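Local coordinates for protein translation initiation factor eIF2B subunit gamma (Schizosaccharomyces pombe, PDB 5B04) that forms part of the eIF2B complex, which catalyses the exchange of GDP for GTP on the gamma subunit of translation initiation factor eIF2, at residues E[71-76]-E[98-103]; E[88-93]-E[112-117]. The protein carries 3 engineered substitutions. All blocks are in the same frame, centred on the assembly; numbering follows the deposited sequence.

Contact 1 of 2, residues E[71-76]-E[98-103]; sequences PMLHYP and AHINAW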
ATOM      1  N   PRO E  71      70.200  -4.924 -16.933  1.00 68.81           N
ATOM      2  CA  PRO E  71      70.675  -3.536 -16.922  1.00 78.21           C
ATOM      3  C   PRO E  71      69.697  -2.588 -16.234  1.00 78.53           C
ATOM      4  O   PRO E  71      68.492  -2.838 -16.230  1.00 83.01           O
ATOM      5  CB  PRO E  71      70.809  -3.203 -18.409  1.00 84.46           C
ATOM      6  CG  PRO E  71      71.076  -4.517 -19.052  1.00 77.59           C
ATOM      7  CD  PRO E  71      70.257  -5.513 -18.281  1.00 68.40           C
ATOM      8  N   MET E  72      70.227  -1.517 -15.653  1.00 76.50           N
ATOM      9  CA  MET E  72      69.436  -0.560 -14.888  1.00 72.44           C
ATOM     10  C   MET E  72      68.283   0.025 -15.701  1.00 78.75           C
ATOM     11  O   MET E  72      67.192   0.249 -15.177  1.00 70.81           O
ATOM     12  CB  MET E  72      70.338   0.566 -14.380  1.00 61.63           C
ATOM     13  CG  MET E  72      69.730   1.424 -13.292  1.00 53.80           C
ATOM     14  SD  MET E  72      70.884   2.681 -12.717  1.00 80.42           S
ATOM     15  CE  MET E  72      72.200   1.658 -12.065  1.00 86.49           C
ATOM     16  N   LEU E  73      68.533   0.251 -16.986  1.00 80.78           N
ATOM     17  CA  LEU E  73      67.564   0.883 -17.875  1.00 75.82           C
ATOM     18  C   LEU E  73      66.327   0.017 -18.111  1.00 72.46           C
ATOM     19  O   LEU E  73      65.274   0.522 -18.502  1.00 83.62           O
ATOM     20  CB  LEU E  73      68.228   1.215 -19.213  1.00 84.71           C
ATOM     21  CG  LEU E  73      67.462   2.110 -20.188  1.00 76.42           C
ATOM     22  CD1 LEU E  73      67.482   3.557 -19.720  1.00 76.18           C
ATOM     23  CD2 LEU E  73      68.036   1.983 -21.588  1.00 90.53           C
ATOM     24  N   HIS E  74      66.460  -1.283 -17.871  1.00 64.41           N
ATOM     25  CA  HIS E  74      65.386  -2.238 -18.130  1.00 64.05           C
ATOM     26  C   HIS E  74      64.105  -1.938 -17.355  1.00 76.02           C
ATOM     27  O   HIS E  74      63.002  -2.154 -17.856  1.00 75.89           O
ATOM     28  CB  HIS E  74      65.858  -3.657 -17.804  1.00 60.08           C
ATOM     29  CG  HIS E  74      64.746  -4.649 -17.666  1.00 72.66           C
ATOM     30  ND1 HIS E  74      64.138  -4.924 -16.459  1.00 66.59           N
ATOM     31  CD2 HIS E  74      64.132  -5.435 -18.583  1.00 83.12           C
ATOM     32  CE1 HIS E  74      63.198  -5.834 -16.639  1.00 66.06           C
ATOM     33  NE2 HIS E  74      63.174  -6.162 -17.919  1.00 81.20           N
ATOM     34  N   TYR E  75      64.255  -1.432 -16.135  1.00 74.57           N
ATOM     35  CA  TYR E  75      63.119  -1.269 -15.229  1.00 70.80           C
ATOM     36  C   TYR E  75      62.268  -0.016 -15.482  1.00 71.93           C
ATOM     37  O   TYR E  75      61.044  -0.083 -15.369  1.00 72.29           O
ATOM     38  CB  TYR E  75      63.619  -1.296 -13.782  1.00 64.32           C
ATOM     39  CG  TYR E  75      64.324  -2.590 -13.465  1.00 63.24           C
ATOM     40  CD1 TYR E  75      63.606  -3.728 -13.123  1.00 59.67           C
ATOM     41  CD2 TYR E  75      65.706  -2.687 -13.548  1.00 69.89           C
ATOM     42  CE1 TYR E  75      64.245  -4.921 -12.854  1.00 51.78           C
ATOM     43  CE2 TYR E  75      66.355  -3.875 -13.278  1.00 71.70           C
ATOM     44  CZ  TYR E  75      65.621  -4.987 -12.933  1.00 62.85           C
ATOM     45  OH  TYR E  75      66.272  -6.170 -12.668  1.00 70.13           O
ATOM     46  N   PRO E  76      62.895   1.129 -15.811  1.00 59.55           N
ATOM     47  CA  PRO E  76      62.020   2.236 -16.214  1.00 66.19           C
ATOM     48  C   PRO E  76      61.258   1.935 -17.503  1.00 70.30           C
ATOM     49  O   PRO E  76      60.084   2.283 -17.619  1.00 70.46           O
ATOM     50  CB  PRO E  76      62.995   3.397 -16.419  1.00 64.75           C
ATOM     51  CG  PRO E  76      64.151   3.070 -15.551  1.00 60.03           C
ATOM     52  CD  PRO E  76      64.284   1.581 -15.611  1.00 60.20           C
ATOM     53  N   ALA E  98      76.405   4.955 -27.987  1.00101.07           N
ATOM     54  CA  ALA E  98      76.330   3.795 -28.864  1.00104.60           C
ATOM     55  C   ALA E  98      76.246   2.506 -28.055  1.00 96.60           C
ATOM     56  O   ALA E  98      75.760   1.490 -28.547  1.00 83.89           O
ATOM     57  CB  ALA E  98      77.529   3.759 -29.799  1.00 94.61           C
ATOM     58  N   HIS E  99      76.725   2.551 -26.814  1.00100.58           N
ATOM     59  CA  HIS E  99      76.637   1.401 -25.922  1.00104.52           C
ATOM     60  C   HIS E  99      75.194   1.160 -25.499  1.00103.92           C
ATOM     61  O   HIS E  99      74.720   0.022 -25.493  1.00 91.93           O
ATOM     62  CB  HIS E  99      77.522   1.596 -24.690  1.00 89.97           C
ATOM     63  CG  HIS E  99      78.956   1.233 -24.915  1.00 97.67           C
ATOM     64  ND1 HIS E  99      79.963   2.173 -24.979  1.00100.44           N
ATOM     65  CD2 HIS E  99      79.554   0.031 -25.094  1.00101.26           C
ATOM     66  CE1 HIS E  99      81.117   1.566 -25.186  1.00118.91           C
ATOM     67  NE2 HIS E  99      80.897   0.266 -25.260  1.00126.38           N
ATOM     68  N   ILE E 100      74.503   2.237 -25.140  1.00 99.07           N
ATOM     69  CA  ILE E 100      73.084   2.165 -24.820  1.00 85.37           C
ATOM     70  C   ILE E 100      72.309   1.680 -26.041  1.00 92.67           C
ATOM     71  O   ILE E 100      71.447   0.807 -25.937  1.00 90.40           O
ATOM     72  CB  ILE E 100      72.534   3.527 -24.360  1.00 83.04           C
ATOM     73  CG1 ILE E 100      73.223   3.969 -23.069  1.00 76.80           C
ATOM     74  CG2 ILE E 100      71.034   3.452 -24.158  1.00 74.20           C
ATOM     75  CD1 ILE E 100      72.722   5.291 -22.532  1.00 59.48           C
ATOM     76  N   ASN E 101      72.638   2.247 -27.198  1.00 96.22           N
ATOM     77  CA  ASN E 101      72.048   1.824 -28.463  1.00 88.21           C
ATOM     78  C   ASN E 101      72.327   0.356 -28.763  1.00 88.03           C
ATOM     79  O   ASN E 101      71.468  -0.354 -29.287  1.00 74.97           O
ATOM     80  CB  ASN E 101      72.568   2.693 -29.610  1.00 81.31           C
ATOM     81  CG  ASN E 101      71.753   3.955 -29.804  1.00 90.08           C
ATOM     82  OD1 ASN E 101      72.227   5.062 -29.547  1.00100.34           O
ATOM     83  ND2 ASN E 101      70.521   3.795 -30.272  1.00 85.88           N
ATOM     84  N   ALA E 102      73.532  -0.093 -28.425  1.00 88.37           N
ATOM     85  CA  ALA E 102      73.942  -1.470 -28.680  1.00 90.91           C
ATOM     86  C   ALA E 102      73.109  -2.458 -27.874  1.00102.68           C
ATOM     87  O   ALA E 102      72.760  -3.533 -28.364  1.00 95.40           O
ATOM     88  CB  ALA E 102      75.420  -1.652 -28.368  1.00101.69           C
ATOM     89  N   TRP E 103      72.794  -2.097 -26.635  1.00 95.17           N
ATOM     90  CA  TRP E 103      71.984  -2.959 -25.785  1.00 93.06           C
ATOM     91  C   TRP E 103      70.532  -2.968 -26.252  1.00 93.06           C
ATOM     92  O   TRP E 103      69.827  -3.965 -26.099  1.00 89.90           O
ATOM     93  CB  TRP E 103      72.064  -2.520 -24.324  1.00 91.71           C
ATOM     94  CG  TRP E 103      71.156  -3.307 -23.434  1.00 91.08           C
ATOM     95  CD1 TRP E 103      71.344  -4.585 -22.994  1.00 83.29           C
ATOM     96  CD2 TRP E 103      69.909  -2.872 -22.880  1.00 90.56           C
ATOM     97  NE1 TRP E 103      70.292  -4.972 -22.200  1.00 76.37           N
ATOM     98  CE2 TRP E 103      69.398  -3.938 -22.113  1.00 90.66           C
ATOM     99  CE3 TRP E 103      69.176  -1.684 -22.957  1.00 86.56           C
ATOM    100  CZ2 TRP E 103      68.189  -3.851 -21.428  1.00 90.87           C
ATOM    101  CZ3 TRP E 103      67.976  -1.600 -22.275  1.00 80.09           C
ATOM    102  CH2 TRP E 103      67.494  -2.677 -21.521  1.00 83.99           C
TER

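Contact 2 of 2, residues E[88-93]-E[112-117]; sequences AILICM and MRIHVE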
ATOM      1  N   ALA E  88      59.368   5.960 -26.274  1.00 78.19           N
ATOM      2  CA  ALA E  88      59.924   6.832 -25.246  1.00 84.07           C
ATOM      3  C   ALA E  88      61.194   7.527 -25.722  1.00 78.53           C
ATOM      4  O   ALA E  88      61.936   6.995 -26.548  1.00 89.62           O
ATOM      5  CB  ALA E  88      60.200   6.040 -23.977  1.00 82.81           C
ATOM      6  N   ILE E  89      61.433   8.724 -25.196  1.00 73.66           N
ATOM      7  CA  ILE E  89      62.652   9.467 -25.486  1.00 77.97           C
ATOM      8  C   ILE E  89      63.714   9.158 -24.437  1.00 89.08           C
ATOM      9  O   ILE E  89      63.455   9.250 -23.238  1.00 92.18           O
ATOM     10  CB  ILE E  89      62.398  10.986 -25.520  1.00 80.21           C
ATOM     11  CG1 ILE E  89      61.369  11.334 -26.596  1.00 67.99           C
ATOM     12  CG2 ILE E  89      63.698  11.741 -25.757  1.00 84.25           C
ATOM     13  CD1 ILE E  89      61.028  12.807 -26.656  1.00 90.81           C
ATOM     14  N   LEU E  90      64.908   8.788 -24.889  1.00 87.75           N
ATOM     15  CA  LEU E  90      65.988   8.452 -23.970  1.00 82.94           C
ATOM     16  C   LEU E  90      67.139   9.445 -24.073  1.00 84.57           C
ATOM     17  O   LEU E  90      67.927   9.408 -25.019  1.00 92.64           O
ATOM     18  CB  LEU E  90      66.496   7.036 -24.241  1.00 82.93           C
ATOM     19  CG  LEU E  90      67.642   6.540 -23.358  1.00 89.70           C
ATOM     20  CD1 LEU E  90      67.349   6.785 -21.887  1.00 81.58           C
ATOM     21  CD2 LEU E  90      67.882   5.065 -23.611  1.00 91.45           C
ATOM     22  N   ILE E  91      67.228  10.332 -23.089  1.00 76.05           N
ATOM     23  CA  ILE E  91      68.320  11.291 -23.013  1.00 77.72           C
ATOM     24  C   ILE E  91      69.519  10.658 -22.314  1.00 92.72           C
ATOM     25  O   ILE E  91      69.361   9.969 -21.306  1.00 99.57           O
ATOM     26  CB  ILE E  91      67.908  12.568 -22.261  1.00 73.86           C
ATOM     27  CG1 ILE E  91      66.841  13.336 -23.041  1.00 70.68           C
ATOM     28  CG2 ILE E  91      69.115  13.445 -22.017  1.00 99.69           C
ATOM     29  CD1 ILE E  91      66.200  14.455 -22.247  1.00 73.03           C
ATOM     30  N   CYS E  92      70.712  10.888 -22.851  1.00 95.10           N
ATOM     31  CA  CYS E  92      71.929  10.365 -22.242  1.00 99.74           C
ATOM     32  C   CYS E  92      73.149  11.179 -22.655  1.00 97.84           C
ATOM     33  O   CYS E  92      73.025  12.237 -23.271  1.00106.67           O
ATOM     34  CB  CYS E  92      72.130   8.897 -22.628  1.00100.84           C
ATOM     35  SG  CYS E  92      72.536   8.626 -24.369  1.00106.31           S
ATOM     36  N   MET E  93      74.327  10.676 -22.304  1.00106.71           N
ATOM     37  CA  MET E  93      75.579  11.320 -22.676  1.00105.04           C
ATOM     38  C   MET E  93      76.154  10.645 -23.915  1.00112.02           C
ATOM     39  O   MET E  93      75.933   9.453 -24.133  1.00106.61           O
ATOM     40  CB  MET E  93      76.576  11.262 -21.518  1.00 98.84           C
ATOM     41  CG  MET E  93      76.002  11.745 -20.196  1.00 80.79           C
ATOM     42  SD  MET E  93      75.363  13.426 -20.304  1.00 95.90           S
ATOM     43  CE  MET E  93      74.513  13.577 -18.735  1.00116.90           C
ATOM     44  N   MET E 112      59.253  -1.651 -26.951  1.00 72.41           N
ATOM     45  CA  MET E 112      58.969  -0.235 -27.168  1.00 76.42           C
ATOM     46  C   MET E 112      59.913   0.351 -28.211  1.00 82.82           C
ATOM     47  O   MET E 112      61.011  -0.161 -28.424  1.00 88.92           O
ATOM     48  CB  MET E 112      59.089   0.559 -25.866  1.00 85.81           C
ATOM     49  CG  MET E 112      57.986   0.310 -24.854  1.00 64.53           C
ATOM     50  SD  MET E 112      58.158   1.384 -23.414  1.00 93.94           S
ATOM     51  CE  MET E 112      58.061   3.000 -24.182  1.00 72.78           C
ATOM     52  N   ARG E 113      59.480   1.427 -28.858  1.00 82.71           N
ATOM     53  CA  ARG E 113      60.343   2.156 -29.778  1.00 82.47           C
ATOM     54  C   ARG E 113      61.153   3.187 -29.001  1.00 77.49           C
ATOM     55  O   ARG E 113      60.653   4.264 -28.674  1.00 84.41           O
ATOM     56  CB  ARG E 113      59.525   2.834 -30.878  1.00 96.33           C
ATOM     57  CG  ARG E 113      60.355   3.673 -31.840  1.00 98.86           C
ATOM     58  CD  ARG E 113      59.885   5.119 -31.860  1.00108.23           C
ATOM     59  NE  ARG E 113      58.564   5.260 -32.464  1.00121.35           N
ATOM     60  CZ  ARG E 113      57.878   6.397 -32.509  1.00113.85           C
ATOM     61  NH1 ARG E 113      58.387   7.502 -31.979  1.00111.79           N
ATOM     62  NH2 ARG E 113      56.683   6.432 -33.081  1.00100.91           N
ATOM     63  N   ILE E 114      62.402   2.850 -28.700  1.00 83.54           N
ATOM     64  CA  ILE E 114      63.247   3.726 -27.898  1.00 84.23           C
ATOM     65  C   ILE E 114      64.109   4.628 -28.772  1.00 75.67           C
ATOM     66  O   ILE E 114      65.141   4.209 -29.297  1.00 88.14           O
ATOM     67  CB  ILE E 114      64.155   2.921 -26.954  1.00 82.50           C
ATOM     68  CG1 ILE E 114      63.327   1.915 -26.152  1.00 88.87           C
ATOM     69  CG2 ILE E 114      64.912   3.857 -26.022  1.00 84.66           C
ATOM     70  CD1 ILE E 114      62.225   2.547 -25.328  1.00 82.05           C
ATOM     71  N   HIS E 115      63.671   5.873 -28.921  1.00 70.46           N
ATOM     72  CA  HIS E 115      64.398   6.864 -29.698  1.00 93.47           C
ATOM     73  C   HIS E 115      65.429   7.571 -28.822  1.00 96.20           C
ATOM     74  O   HIS E 115      65.083   8.397 -27.977  1.00 93.57           O
ATOM     75  CB  HIS E 115      63.420   7.865 -30.319  1.00 98.93           C
ATOM     76  CG  HIS E 115      64.035   9.180 -30.675  1.00123.85           C
ATOM     77  ND1 HIS E 115      63.696  10.353 -30.035  1.00128.80           N
ATOM     78  CD2 HIS E 115      64.964   9.513 -31.602  1.00123.38           C
ATOM     79  CE1 HIS E 115      64.389  11.351 -30.554  1.00119.98           C
ATOM     80  NE2 HIS E 115      65.167  10.867 -31.505  1.00124.19           N
ATOM     81  N   VAL E 116      66.698   7.228 -29.024  1.00 97.51           N
ATOM     82  CA  VAL E 116      67.781   7.749 -28.197  1.00 98.68           C
ATOM     83  C   VAL E 116      68.210   9.141 -28.644  1.00 91.38           C
ATOM     84  O   VAL E 116      68.332   9.412 -29.839  1.00 96.01           O
ATOM     85  CB  VAL E 116      69.005   6.815 -28.224  1.00 99.28           C
ATOM     86  CG1 VAL E 116      70.005   7.213 -27.147  1.00 85.01           C
ATOM     87  CG2 VAL E 116      68.570   5.376 -28.035  1.00 95.52           C
ATOM     88  N   GLU E 117      68.440  10.019 -27.674  1.00 77.90           N
ATOM     89  CA  GLU E 117      68.886  11.376 -27.956  1.00 79.83           C
ATOM     90  C   GLU E 117      69.987  11.782 -26.984  1.00 89.02           C
ATOM     91  O   GLU E 117      69.742  11.935 -25.789  1.00100.44           O
ATOM     92  CB  GLU E 117      67.714  12.356 -27.868  1.00 91.23           C
ATOM     93  CG  GLU E 117      67.963  13.699 -28.536  1.00 96.62           C
ATOM     94  CD  GLU E 117      67.453  13.742 -29.963  1.00103.30           C
ATOM     95  OE1 GLU E 117      67.469  14.832 -30.572  1.00117.16           O
ATOM     96  OE2 GLU E 117      67.035  12.684 -30.478  1.00 91.04           O
TER

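Contact 1 of 2, residues E[71-76]-E[98-103]
The indole of Trp103 carries one face against the ring of Pro71. Pro71 CG stands 3.1 Å above the indole plane, offset toward the rim. Pro71 CB covers the same face. The contact falls near the junction of the two rings, on NE1, CE2 and CZ2, with Pro71 CG 3.5 Å from Trp103 CE2. Leu73 and His74 approach the benzo end obliquely. Leu73 CD2 lies 3.6 Å from Trp103 CZ3, and the backbone of His74 meets the far corner, with His74 CA 4.0 Å from Trp103 CH2. The reach comes from the first torsion of Trp103: CG is anti to the backbone N (chi1 175°), and the indole extends from helix 97-105 to the turn at 71-74. Within 71-76, His74 turns its ND1 edge onto the centre of the Tyr75 ring, and Tyr75 CD1 lies near the imidazole plane. The turn is type I and is closed by the bond from His74 N to Pro71 O. It places Pro71, Leu73 and His74 around one ring. Leu73 CD2 also touches Ile100 CG2 at 4.2 Å. With an alanine in place of the indole, Pro71 would probably lose the flat surface it rests on, and a gap would open beside Leu73. No hydrogen bond joins the two segments. The contact of helix 97-105 with the turn that leads into helix 74-82 is therefore apolar packing, with Pro71 on the indole face.

Contact 2 of 2, residues E[88-93]-E[112-117]
Leu90 and Ile114 meet on one face of two parallel strands, 88-92 and 113-117. Leu90 can be followed outward. Its CB lies 4.0 Å from Ile114 CG2. With CG anti to the backbone N (chi1 180°), CD2 comes back over the same Ile114 methyl, and lies farther, at 4.5 Å, from Val116 CG2. The two side chains cross at a slant. Leu90 thus bridges two residues of the neighbouring strand, and Ala88 points to the same face.

Contacts continue at both ends. Ala88 CB meets Met112 CE at 3.7 Å, where the bent end of the methionine comes back to the strand. Cys92 SG touches Val116 CG1. Ile89, Ile91, His115 and Glu117 point to the other face. There the imidazole of His115 offers an edge to Ile89 CG1.

Five backbone hydrogen bonds hold the strands in register. The bond from Glu117 N to Leu90 O is nearly straight, 173°. Leu90 N donates to His115 O at 3.1 Å, and His115 N to Ala88 O. The bonds at the two ends are Ala88 N to Arg113 O and Cys92 N to Glu117 O. Ile91 CA adds a C-H...O contact to Glu117 O.

The axes of 88-92 and 113-117 run parallel with a 28° twist between them. On its other side, strand 87-92 bonds to strand 39-45. Strand 87-92, helix 97-105 and strand 113-117 form a beta-alpha-beta unit, as expected in the Rossmann-like sheet of a GT-A nucleotidyltransferase-type domain.

How the contacts relate
Both contacts belong to the nucleotidyltransferase-like region, with centres about 10 Å apart. Contact 1 joins a turn and a helix over the sheet. Contact 2 joins two strands within it. Helix 97-105 connects the strands of contact 2 and supplies one side of contact 1. The two meet directly where Leu73 CD2 and Ile100 CG2 both pack on Leu90 CD2, and Ile100 also reaches Cys92. Contact 1 is mainly buried and relies on side-chain packing alone. Contact 2 is partly buried and is fixed chiefly by backbone hydrogen bonds. Its face of Ala88, Leu90, Ile114 and Val116 turns to helices 74-82 and 97-105, while Arg113 is exposed.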